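Local coordinates for protein leucine aminopeptidase A1, chloroplastic (Solanum lycopersicum, PDB 5D8N) that removes N-terminal amino acids, preferably leucine, from peptides as a magnesium-dependent homohexameric aminopeptidase of the M17 family and takes part in wound signalling and insect defence, at residues V40-D45 with N139-L144; A296-G301 with D394-A399; G376-V381 with G466-I471; I407-T412 with V495-L500. The protein carries 1 engineered substitution. All blocks are in the same frame, centred on the assembly; numbering follows the deposited sequence. Where two conformers were deposited one is given.

Contacts 2 and 4 are the core pair, both in the catalytic domain and joined directly: strands 293-305 and 406-411 are neighbours in one sheet, and helix 388-401 lies over it. Their chemistry differs all the same. Contact 2 is purely apolar, methyl against methyl, whereas contact 4 is a ladder of backbone bonds with a buried carboxylate beside it. Contact 3, about 20 Å from contact 2 between centres, belongs to a small separate sheet at a subunit interface, and there polar side chains and a water do much of the work. Contact 1 stands apart in the N-terminal domain, about 46 Å from contact 2 between centres, partly buried where a loop meets a strand end.

Contact 1: V40-D45 with N139-L144; sequences VQWQGD and NIAVAL
Trp42 lays its indole over the methyl group of Ala141, and this is the tight half of the contact. Ala141 CB sits 3.5 Å from the centroid of the six-membered ring and only 12° off the ring normal, a CH-pi contact over the middle of the face. The torsion that sets CG opposite the backbone N (chi1 -179°) swings the indole from the loop onto the strand. At the rim, CH2 comes within 3.5 Å of Asn139 O, which lies near the ring plane, while NE1 is held by Asp189. Gly44 N covers the opposite face toward the rim, and a CB on that glycine would run into Trp42 CH2.

Away from buried Ala141, at partly exposed Asp45 and Asn139, packing gives way to two hydrogen bonds. Asp45 N donates to Asn139 O (2.9 Å), and Asn139 N returns a bond to Asp45 OD2 (3.1 Å), approaching from above the carboxylate plane. OD2 also takes the N-H of Arg138, so two backbone donors grip one oxygen. Asn139 ND2 turns to Ser187. Here the loop leading into strand 46-52 closes over the start of strand 139-144, its parallel neighbour in the mixed sheet of the macro-like N-terminal domain of M17 aminopeptidases.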
loop_
_atom_site.group_PDB
_atom_site.type_symbol
_atom_site.label_atom_id
_atom_site.label_comp_id
_atom_site.label_asym_id
_atom_site.label_seq_id
_atom_site.Cartn_x
_atom_site.Cartn_y
_atom_site.Cartn_z
ATOM N N VAL A 40 10.032 32.113 52.962
ATOM C CA VAL A 40 8.791 32.742 53.428
ATOM C C VAL A 40 8.842 34.258 53.365
ATOM O O VAL A 40 7.796 34.909 53.387
ATOM C CB VAL A 40 8.380 32.342 54.854
ATOM C CG1 VAL A 40 8.115 30.850 54.916
ATOM C CG2 VAL A 40 9.451 32.728 55.863
ATOM N N GLN A 41 10.044 34.811 53.223
ATOM C CA GLN A 41 10.184 36.255 53.153
ATOM C C GLN A 41 10.391 36.757 51.742
ATOM O O GLN A 41 10.424 37.965 51.544
ATOM C CB GLN A 41 11.297 36.754 54.079
ATOM C CG GLN A 41 10.879 36.709 55.548
ATOM C CD GLN A 41 12.042 36.596 56.516
ATOM O OE1 GLN A 41 12.170 35.626 57.273
ATOM N NE2 GLN A 41 12.872 37.628 56.536
ATOM N N TRP A 42 10.477 35.864 50.756
ATOM C CA TRP A 42 10.759 36.285 49.391
ATOM C C TRP A 42 9.522 36.948 48.795
ATOM O O TRP A 42 8.416 36.507 49.050
ATOM C CB TRP A 42 11.210 35.104 48.522
ATOM C CG TRP A 42 11.543 35.490 47.114
ATOM C CD1 TRP A 42 12.720 36.016 46.643
ATOM C CD2 TRP A 42 10.624 35.530 46.022
ATOM N NE1 TRP A 42 12.583 36.354 45.314
ATOM C CE2 TRP A 42 11.316 36.026 44.905
ATOM C CE3 TRP A 42 9.304 35.097 45.860
ATOM C CZ2 TRP A 42 10.716 36.141 43.659
ATOM C CZ3 TRP A 42 8.691 35.280 44.655
ATOM C CH2 TRP A 42 9.395 35.792 43.564
ATOM N N GLN A 43 9.725 38.036 48.057
ATOM C CA GLN A 43 8.637 38.785 47.444
ATOM C C GLN A 43 8.853 38.981 45.933
ATOM O O GLN A 43 9.952 39.259 45.447
ATOM C CB GLN A 43 8.404 40.121 48.175
ATOM C CG GLN A 43 7.253 40.142 49.195
ATOM C CD GLN A 43 5.849 40.005 48.598
ATOM O OE1 GLN A 43 5.605 40.324 47.426
ATOM N NE2 GLN A 43 4.899 39.578 49.431
ATOM N N GLY A 44 7.810 38.671 45.172
ATOM C CA GLY A 44 7.839 38.781 43.717
ATOM C C GLY A 44 6.602 38.115 43.147
ATOM O O GLY A 44 5.659 37.841 43.886
ATOM N N ASP A 45 6.624 37.790 41.857
ATOM C CA ASP A 45 5.401 37.423 41.167
ATOM C C ASP A 45 4.989 35.966 41.390
ATOM O O ASP A 45 3.812 35.634 41.363
ATOM C CB ASP A 45 5.533 37.686 39.676
ATOM C CG ASP A 45 5.842 39.129 39.367
ATOM O OD1 ASP A 45 5.424 40.000 40.152
ATOM O OD2 ASP A 45 6.532 39.398 38.361
ATOM N N ASN A 139 9.307 38.238 37.793
ATOM C CA ASN A 139 10.312 37.909 38.796
ATOM C C ASN A 139 9.863 36.700 39.581
ATOM O O ASN A 139 8.810 36.715 40.219
ATOM C CB ASN A 139 10.513 39.079 39.757
ATOM C CG ASN A 139 10.743 40.381 39.035
ATOM O OD1 ASN A 139 9.940 41.302 39.137
ATOM N ND2 ASN A 139 11.836 40.465 38.282
ATOM N N ILE A 140 10.577 35.601 39.407
ATOM C CA ILE A 140 10.168 34.383 40.064
ATOM C C ILE A 140 11.261 33.839 40.949
ATOM O O ILE A 140 12.423 34.236 40.841
ATOM C CB ILE A 140 9.729 33.319 39.062
ATOM C CG1 ILE A 140 10.918 32.735 38.312
ATOM C CG2 ILE A 140 8.713 33.912 38.100
ATOM C CD1 ILE A 140 10.525 31.573 37.422
ATOM N N ALA A 141 10.879 32.863 41.766
ATOM C CA ALA A 141 11.834 32.176 42.619
ATOM C C ALA A 141 11.500 30.702 42.585
ATOM O O ALA A 141 10.338 30.326 42.520
ATOM C CB ALA A 141 11.709 32.686 44.050
ATOM N N VAL A 142 12.508 29.898 42.850
ATOM C CA VAL A 142 12.326 28.474 42.992
ATOM C C VAL A 142 13.091 28.022 44.208
ATOM O O VAL A 142 14.255 28.400 44.402
ATOM C CB VAL A 142 12.851 27.705 41.760
ATOM C CG1 VAL A 142 12.661 26.207 41.933
ATOM C CG2 VAL A 142 12.135 28.165 40.506
ATOM N N ALA A 143 12.479 27.072 44.896
ATOM C CA ALA A 143 13.096 26.397 46.031
ATOM C C ALA A 143 12.630 24.941 46.141
ATOM O O ALA A 143 11.582 24.579 45.605
ATOM C CB ALA A 143 12.694 27.149 47.291
ATOM N N LEU A 144 13.369 24.127 46.884
ATOM C CA LEU A 144 12.926 22.781 47.270
ATOM C C LEU A 144 12.243 22.807 48.620
ATOM O O LEU A 144 12.652 23.542 49.506
ATOM C CB LEU A 144 14.099 21.800 47.357
ATOM C CG LEU A 144 14.938 21.702 46.090
ATOM C CD1 LEU A 144 16.037 20.669 46.245
ATOM C CD2 LEU A 144 14.051 21.347 44.902
#

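Contact 2: A296-G301 with D394-A399; sequences ALVGKG and DALIYA
Val298 faces Ala395 and Ala399 with both of its methyl groups, because chi1 of 177° sets CG1 opposite the backbone N and CG2 opposite the carbonyl carbon. CG1 meets Ala395 CB at 3.8 Å, and CG2 reaches Ala399 CB at 4.0 Å, one helical turn further on. This is helix-on-sheet packing of the alpha/beta catalytic domain: segment 394-399 of helix 388-401 runs nearly antiparallel to 296-301 (165° between directions), the axes 9.1 Å apart at their closest.

Small residues line the contact. Ala395 and Ala399 put only a methyl each between the helix backbone and the sheet, and Ala296, two residues before Val298 on the strand, does the same from the other side. Leu396 comes in from the flank of the helix, its CD2 touching Val298 CG2 more loosely. No hydrogen bond passes between the segments; the helix satisfies its own backbone, as in Ala399 N to Ala395 O. Both neighbouring strands share in the packing, since Ala399 also touches Ile407 on one and Ile352 on the other.

Further along the strand, Lys300, a ligand of the first magnesium site, leads its amine away from the helix to Thr412 O. At the opposite end of the contact, Ala296 CB meets Ala399 CB at 4.0 Å, methyl to methyl.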
loop_
_atom_site.group_PDB
_atom_site.type_symbol
_atom_site.label_atom_id
_atom_site.label_comp_id
_atom_site.label_asym_id
_atom_site.label_seq_id
_atom_site.Cartn_x
_atom_site.Cartn_y
_atom_site.Cartn_z
ATOM N N ALA A 296 36.989 14.981 18.005
ATOM C CA ALA A 296 36.090 15.519 17.001
ATOM C C ALA A 296 34.621 15.223 17.295
ATOM O O ALA A 296 34.236 14.122 17.673
ATOM C CB ALA A 296 36.444 15.002 15.605
ATOM N N LEU A 297 33.793 16.169 16.882
ATOM C CA LEU A 297 32.348 16.032 16.929
ATOM C C LEU A 297 31.855 16.272 15.512
ATOM O O LEU A 297 32.034 17.365 14.974
ATOM C CB LEU A 297 31.751 17.078 17.874
ATOM C CG LEU A 297 32.218 16.989 19.325
ATOM C CD1 LEU A 297 31.640 18.126 20.133
ATOM C CD2 LEU A 297 31.757 15.654 19.899
ATOM N N VAL A 298 31.263 15.239 14.919
ATOM C CA VAL A 298 30.781 15.263 13.549
ATOM C C VAL A 298 29.253 15.205 13.517
ATOM O O VAL A 298 28.645 14.326 14.136
ATOM C CB VAL A 298 31.334 14.058 12.780
ATOM C CG1 VAL A 298 30.767 14.048 11.365
ATOM C CG2 VAL A 298 32.847 14.146 12.743
ATOM N N GLY A 299 28.638 16.160 12.825
ATOM C CA GLY A 299 27.179 16.233 12.767
ATOM C C GLY A 299 26.659 16.133 11.351
ATOM O O GLY A 299 27.179 16.774 10.438
ATOM N N LYS A 300 25.667 15.277 11.146
ATOM C CA LYS A 300 24.989 15.218 9.860
ATOM C C LYS A 300 24.305 16.551 9.574
ATOM O O LYS A 300 23.524 17.055 10.372
ATOM C CB LYS A 300 23.962 14.084 9.849
ATOM C CG LYS A 300 23.184 14.003 8.555
ATOM C CD LYS A 300 22.268 12.790 8.533
ATOM C CE LYS A 300 20.859 13.250 8.231
ATOM N NZ LYS A 300 20.072 12.179 7.615
ATOM N N GLY A 301 24.560 17.106 8.401
ATOM C CA GLY A 301 24.080 18.443 8.067
ATOM C C GLY A 301 23.400 18.532 6.710
ATOM O O GLY A 301 23.626 19.445 5.918
ATOM N N ASP A 394 32.503 10.949 4.149
ATOM C CA ASP A 394 33.551 11.919 3.900
ATOM C C ASP A 394 33.879 12.821 5.099
ATOM O O ASP A 394 35.049 13.176 5.323
ATOM C CB ASP A 394 33.217 12.739 2.655
ATOM C CG ASP A 394 33.483 11.950 1.358
ATOM O OD1 ASP A 394 34.530 11.247 1.331
ATOM O OD2 ASP A 394 32.702 12.095 0.375
ATOM N N ALA A 395 32.870 13.164 5.895
ATOM C CA ALA A 395 33.133 13.938 7.115
ATOM C C ALA A 395 33.956 13.154 8.129
ATOM O O ALA A 395 34.808 13.700 8.804
ATOM C CB ALA A 395 31.833 14.368 7.758
ATOM N N LEU A 396 33.706 11.856 8.226
ATOM C CA LEU A 396 34.436 11.031 9.156
ATOM C C LEU A 396 35.884 10.839 8.720
ATOM O O LEU A 396 36.797 10.819 9.543
ATOM C CB LEU A 396 33.702 9.704 9.348
ATOM C CG LEU A 396 32.416 9.743 10.168
ATOM C CD1 LEU A 396 31.652 8.419 10.036
ATOM C CD2 LEU A 396 32.662 9.975 11.650
ATOM N N ILE A 397 36.092 10.653 7.425
ATOM C CA ILE A 397 37.441 10.534 6.885
ATOM C C ILE A 397 38.174 11.831 7.186
ATOM O O ILE A 397 39.294 11.796 7.661
ATOM C CB ILE A 397 37.408 10.279 5.371
ATOM C CG1 ILE A 397 36.895 8.861 5.102
ATOM C CG2 ILE A 397 38.790 10.422 4.756
ATOM C CD1 ILE A 397 36.320 8.655 3.703
ATOM N N TYR A 398 37.517 12.972 6.979
ATOM C CA TYR A 398 38.134 14.259 7.261
ATOM C C TYR A 398 38.491 14.390 8.731
ATOM O O TYR A 398 39.582 14.822 9.097
ATOM C CB TYR A 398 37.166 15.380 6.890
ATOM C CG TYR A 398 37.739 16.768 7.023
ATOM C CD1 TYR A 398 37.634 17.472 8.197
ATOM C CD2 TYR A 398 38.418 17.360 5.972
ATOM C CE1 TYR A 398 38.185 18.731 8.328
ATOM C CE2 TYR A 398 38.916 18.655 6.066
ATOM C CZ TYR A 398 38.824 19.318 7.262
ATOM O OH TYR A 398 39.258 20.622 7.344
ATOM N N ALA A 399 37.574 13.977 9.602
ATOM C CA ALA A 399 37.859 14.014 11.029
ATOM C C ALA A 399 39.098 13.181 11.352
ATOM O O ALA A 399 39.956 13.594 12.156
ATOM C CB ALA A 399 36.655 13.532 11.840
#

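Contact 3: G376-V381 with G466-I471; sequences GKTIEV and GVADMI
Asp469 and Thr378 exchange two hydrogen bonds that tie the loop ahead of the short strand 470-471 to strand 378-380. Thr378 N donates to Asp469 OD2 (3.0 Å, 166° at the hydrogen), reaching the oxygen from above the carboxylate plane, and Asp469 N donates to Thr378 OG1 (2.9 Å). With chi1 of 53°, that hydroxyl stands between its own backbone N and carbonyl carbon, turned to the Asp469 N-H. Both groups have second partners on a neighbouring subunit: Ser178 of that subunit bonds OD2, and Phe176 O of that neighbouring subunit bonds OG1. With an alanine here instead of Asp469, Thr378 N and Ser178 of the neighbouring subunit would probably lose their shared acceptor.

Two residues on from Thr378, Glu380 N donates to Met470 O at 2.8 Å, the strong rung of a short parallel pairing; the Met470 N to Thr378 O bond is weak. Strand 378-380 is thereby the middle strand of a small three-stranded sheet in the catalytic domain, with strand 370-372 on its far side. Glu380 extends from the pairing until OE1 accepts a water, 2.6 Å away, which in turn accepts Gly466 N; Ser465 also bonds OE1, and OE2 makes a salt bridge to Lys323 of the neighbouring subunit.

Apolar groups fill in around these bonds. Ala468 CB sits against Thr378 OG1 and Glu380 N, and Ile379 CG1 runs beside Met470 CG at 4.1 Å.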
loop_
_atom_site.group_PDB
_atom_site.type_symbol
_atom_site.label_atom_id
_atom_site.label_comp_id
_atom_site.label_asym_id
_atom_site.label_seq_id
_atom_site.Cartn_x
_atom_site.Cartn_y
_atom_site.Cartn_z
ATOM N N GLY A 376 38.707 6.184 -0.988
ATOM C CA GLY A 376 38.780 5.306 -2.148
ATOM C C GLY A 376 37.696 4.247 -2.230
ATOM O O GLY A 376 37.662 3.485 -3.210
ATOM N N LYS A 377 36.927 4.034 -1.163
ATOM C CA LYS A 377 35.930 2.961 -1.180
ATOM C C LYS A 377 34.747 3.371 -2.028
ATOM O O LYS A 377 34.354 4.540 -2.017
ATOM C CB LYS A 377 35.458 2.575 0.227
ATOM C CG LYS A 377 36.586 2.016 1.068
ATOM C CD LYS A 377 36.110 1.520 2.419
ATOM C CE LYS A 377 37.298 1.051 3.235
ATOM N NZ LYS A 377 36.872 0.590 4.570
ATOM N N THR A 378 34.179 2.406 -2.752
ATOM C CA THR A 378 33.059 2.683 -3.644
ATOM C C THR A 378 31.742 2.223 -3.051
ATOM O O THR A 378 31.688 1.188 -2.357
ATOM C CB THR A 378 33.236 1.977 -4.995
ATOM O OG1 THR A 378 33.486 0.580 -4.790
ATOM C CG2 THR A 378 34.403 2.557 -5.728
ATOM N N ILE A 379 30.703 3.020 -3.283
ATOM C CA ILE A 379 29.381 2.778 -2.703
ATOM C C ILE A 379 28.327 2.788 -3.768
ATOM O O ILE A 379 28.210 3.745 -4.530
ATOM C CB ILE A 379 29.017 3.880 -1.684
ATOM C CG1 ILE A 379 30.100 3.974 -0.612
ATOM C CG2 ILE A 379 27.666 3.618 -1.038
ATOM C CD1 ILE A 379 30.237 5.384 -0.075
ATOM N N GLU A 380 27.640 1.663 -3.894
ATOM C CA GLU A 380 26.489 1.585 -4.776
ATOM C C GLU A 380 25.251 2.105 -4.066
ATOM O O GLU A 380 24.866 1.618 -3.006
ATOM C CB GLU A 380 26.227 0.156 -5.244
ATOM C CG GLU A 380 24.978 0.034 -6.113
ATOM C CD GLU A 380 24.698 -1.392 -6.559
ATOM O OE1 GLU A 380 25.140 -2.374 -5.889
ATOM O OE2 GLU A 380 24.102 -1.474 -7.657
ATOM N N VAL A 381 24.662 3.150 -4.619
ATOM C CA VAL A 381 23.603 3.839 -3.901
ATOM C C VAL A 381 22.295 3.162 -4.267
ATOM O O VAL A 381 21.622 3.575 -5.191
ATOM C CB VAL A 381 23.613 5.351 -4.204
ATOM C CG1 VAL A 381 22.476 6.042 -3.473
ATOM C CG2 VAL A 381 24.936 5.959 -3.785
ATOM N N GLY A 466 27.047 -6.233 -5.701
ATOM C CA GLY A 466 27.501 -7.054 -6.811
ATOM C C GLY A 466 28.433 -6.344 -7.774
ATOM O O GLY A 466 29.069 -7.029 -8.620
ATOM N N VAL A 467 28.623 -5.031 -7.578
ATOM C CA VAL A 467 29.519 -4.237 -8.426
ATOM C C VAL A 467 30.488 -3.334 -7.667
ATOM O O VAL A 467 31.629 -3.120 -8.109
ATOM C CB VAL A 467 28.737 -3.393 -9.446
ATOM C CG1 VAL A 467 28.148 -4.268 -10.535
ATOM C CG2 VAL A 467 27.610 -2.632 -8.759
ATOM N N ALA A 468 30.051 -2.779 -6.538
ATOM C CA ALA A 468 30.878 -1.845 -5.762
ATOM C C ALA A 468 31.402 -2.506 -4.496
ATOM O O ALA A 468 31.132 -3.672 -4.265
ATOM C CB ALA A 468 30.088 -0.572 -5.414
ATOM N N ASP A 469 32.134 -1.770 -3.662
ATOM C CA ASP A 469 32.584 -2.310 -2.369
ATOM C C ASP A 469 31.396 -2.588 -1.450
ATOM O O ASP A 469 31.494 -3.417 -0.582
ATOM C CB ASP A 469 33.595 -1.382 -1.656
ATOM C CG ASP A 469 34.933 -1.263 -2.389
ATOM O OD1 ASP A 469 35.240 -2.087 -3.279
ATOM O OD2 ASP A 469 35.571 -0.201 -2.250
ATOM N N MET A 470 30.348 -1.783 -1.519
ATOM C CA MET A 470 29.238 -1.920 -0.593
ATOM C C MET A 470 28.048 -1.211 -1.183
ATOM O O MET A 470 28.201 -0.386 -2.087
ATOM C CB MET A 470 29.561 -1.332 0.773
ATOM C CG MET A 470 29.636 0.199 0.792
ATOM S SD MET A 470 30.567 0.882 2.209
ATOM C CE MET A 470 32.252 0.569 1.734
ATOM N N ILE A 471 26.870 -1.530 -0.648
ATOM C CA ILE A 471 25.684 -0.739 -0.907
ATOM C C ILE A 471 25.497 0.219 0.270
ATOM O O ILE A 471 26.109 0.022 1.308
ATOM C CB ILE A 471 24.419 -1.608 -1.081
ATOM C CG1 ILE A 471 24.124 -2.423 0.180
ATOM C CG2 ILE A 471 24.542 -2.505 -2.309
ATOM C CD1 ILE A 471 22.965 -3.398 0.045
HETATM O O HOH W 1 24.528 -4.906 -5.917
#

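Contact 4: I407-T412 with V495-L500; sequences IIDLAT and VQWLHL
Asp409 reaches across to His499 and Trp497 with both oxygens of one carboxylate. From CB, which packs against Val298 O of the strand on its other side, chi1 of 80° sets CG between the backbone N and the carbonyl carbon, turning the group toward strand 496-501. CG lies 3.8 Å from His499 CA. OD1 then takes the His499 ND1-H on its syn lone pair, 2.7 Å and nearly straight at 171°, with the acceptor in the imidazole plane. OD2 takes Trp497 NE1 at 2.9 Å nearly along its C-O axis, the indole and carboxylate planes only 26° apart, and also touches His499 CB.

The buried carboxylate, probably ionised, has two ring N-H donors, and these bonds hold both rings in their rotation. Beneath it runs a regular parallel ladder in the central mixed sheet of the M17 catalytic domain: Ile407 O receives Leu498 N, Leu498 O receives Asp409 N, Asp409 O receives Leu500 N, and Leu500 O receives Ala411 N. Were Asp409 a leucine, Trp497 NE1 and His499 ND1 would probably be left buried without their acceptors and the rings less firmly set.

On the same face, Ile407 CD1 meets Val495 CG1 at 3.7 Å, and helix 479-488 packs on both rings. The other face is apolar: Leu410 and Leu500 lie side by side, CG to CB 4.1 Å, while Ile408 and Leu498 pack under helix 433-446.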
loop_
_atom_site.group_PDB
_atom_site.type_symbol
_atom_site.label_atom_id
_atom_site.label_comp_id
_atom_site.label_asym_id
_atom_site.label_seq_id
_atom_site.Cartn_x
_atom_site.Cartn_y
_atom_site.Cartn_z
ATOM N N ILE A 407 36.257 10.298 18.159
ATOM C CA ILE A 407 35.177 10.926 17.403
ATOM C C ILE A 407 33.830 10.495 17.973
ATOM O O ILE A 407 33.560 9.302 18.113
ATOM C CB ILE A 407 35.222 10.500 15.924
ATOM C CG1 ILE A 407 36.579 10.842 15.305
ATOM C CG2 ILE A 407 34.123 11.187 15.140
ATOM C CD1 ILE A 407 36.765 10.267 13.923
ATOM N N ILE A 408 32.928 11.458 18.097
ATOM C CA ILE A 408 31.502 11.164 18.162
ATOM C C ILE A 408 30.788 11.797 16.989
ATOM O O ILE A 408 30.935 13.008 16.775
ATOM C CB ILE A 408 30.869 11.673 19.473
ATOM C CG1 ILE A 408 31.519 11.004 20.687
ATOM C CG2 ILE A 408 29.355 11.407 19.474
ATOM C CD1 ILE A 408 30.978 11.476 22.017
ATOM N N ASP A 409 29.965 11.023 16.277
ATOM C CA ASP A 409 29.068 11.605 15.287
ATOM C C ASP A 409 27.632 11.510 15.766
ATOM O O ASP A 409 27.273 10.583 16.481
ATOM C CB ASP A 409 29.217 10.996 13.894
ATOM C CG ASP A 409 28.491 9.673 13.754
ATOM O OD1 ASP A 409 27.226 9.692 13.615
ATOM O OD2 ASP A 409 29.194 8.632 13.700
ATOM N N LEU A 410 26.857 12.536 15.439
ATOM C CA LEU A 410 25.421 12.546 15.681
ATOM C C LEU A 410 24.713 12.722 14.359
ATOM O O LEU A 410 25.015 13.626 13.581
ATOM C CB LEU A 410 25.033 13.693 16.610
ATOM C CG LEU A 410 25.345 13.438 18.096
ATOM C CD1 LEU A 410 26.819 13.682 18.317
ATOM C CD2 LEU A 410 24.537 14.375 18.980
ATOM N N ALA A 411 23.737 11.860 14.138
ATOM C CA ALA A 411 22.983 11.859 12.889
ATOM C C ALA A 411 21.586 11.278 13.106
ATOM O O ALA A 411 21.391 10.297 13.846
ATOM C CB ALA A 411 23.712 11.040 11.844
ATOM N N THR A 412 20.626 11.943 12.482
ATOM C CA THR A 412 19.293 11.389 12.316
ATOM C C THR A 412 19.357 10.396 11.180
ATOM O O THR A 412 19.108 10.735 10.022
ATOM C CB THR A 412 18.289 12.507 12.001
ATOM O OG1 THR A 412 18.773 13.325 10.920
ATOM C CG2 THR A 412 18.138 13.408 13.172
ATOM N N VAL A 495 41.341 5.159 15.601
ATOM C CA VAL A 495 40.628 6.247 16.267
ATOM C C VAL A 495 39.455 5.633 17.022
ATOM O O VAL A 495 38.729 4.806 16.484
ATOM C CB VAL A 495 40.171 7.272 15.217
ATOM C CG1 VAL A 495 39.353 8.371 15.857
ATOM C CG2 VAL A 495 41.386 7.881 14.522
ATOM N N GLN A 496 39.210 6.059 18.251
ATOM C CA GLN A 496 37.991 5.624 18.936
ATOM C C GLN A 496 36.795 6.412 18.409
ATOM O O GLN A 496 36.896 7.605 18.153
ATOM C CB GLN A 496 38.091 5.860 20.436
ATOM C CG GLN A 496 39.236 5.135 21.116
ATOM C CD GLN A 496 39.107 5.187 22.625
ATOM O OE1 GLN A 496 38.207 5.809 23.166
ATOM N NE2 GLN A 496 40.070 4.623 23.309
ATOM N N TRP A 497 35.699 5.725 18.127
ATOM C CA TRP A 497 34.594 6.337 17.414
ATOM C C TRP A 497 33.275 5.763 17.892
ATOM O O TRP A 497 33.118 4.554 18.067
ATOM C CB TRP A 497 34.774 6.166 15.916
ATOM C CG TRP A 497 33.491 6.300 15.130
ATOM C CD1 TRP A 497 32.803 7.462 14.873
ATOM C CD2 TRP A 497 32.669 5.234 14.653
ATOM N NE1 TRP A 497 31.665 7.187 14.181
ATOM C CE2 TRP A 497 31.572 5.828 14.003
ATOM C CE3 TRP A 497 32.863 3.862 14.517
ATOM C CZ2 TRP A 497 30.617 5.084 13.314
ATOM C CZ3 TRP A 497 31.877 3.115 13.873
ATOM C CH2 TRP A 497 30.786 3.730 13.271
ATOM N N LEU A 498 32.352 6.676 18.163
ATOM C CA LEU A 498 30.974 6.331 18.482
ATOM C C LEU A 498 29.977 7.108 17.626
ATOM O O LEU A 498 30.093 8.323 17.435
ATOM C CB LEU A 498 30.689 6.594 19.953
ATOM C CG LEU A 498 29.293 6.251 20.499
ATOM C CD1 LEU A 498 29.453 5.866 21.950
ATOM C CD2 LEU A 498 28.328 7.409 20.406
ATOM N N HIS A 499 28.943 6.392 17.214
ATOM C CA HIS A 499 27.888 6.931 16.356
ATOM C C HIS A 499 26.601 6.995 17.178
ATOM O O HIS A 499 26.181 5.994 17.767
ATOM C CB HIS A 499 27.689 6.015 15.143
ATOM C CG HIS A 499 26.359 6.158 14.481
ATOM N ND1 HIS A 499 25.962 7.318 13.865
ATOM C CD2 HIS A 499 25.393 5.247 14.216
ATOM C CE1 HIS A 499 24.780 7.142 13.303
ATOM N NE2 HIS A 499 24.416 5.889 13.498
ATOM N N LEU A 500 25.983 8.168 17.178
ATOM C CA LEU A 500 24.745 8.363 17.907
ATOM C C LEU A 500 23.602 8.668 16.942
ATOM O O LEU A 500 23.603 9.701 16.255
ATOM C CB LEU A 500 24.944 9.476 18.927
ATOM C CG LEU A 500 23.977 9.499 20.111
ATOM C CD1 LEU A 500 24.109 8.260 20.982
ATOM C CD2 LEU A 500 24.166 10.759 20.950
#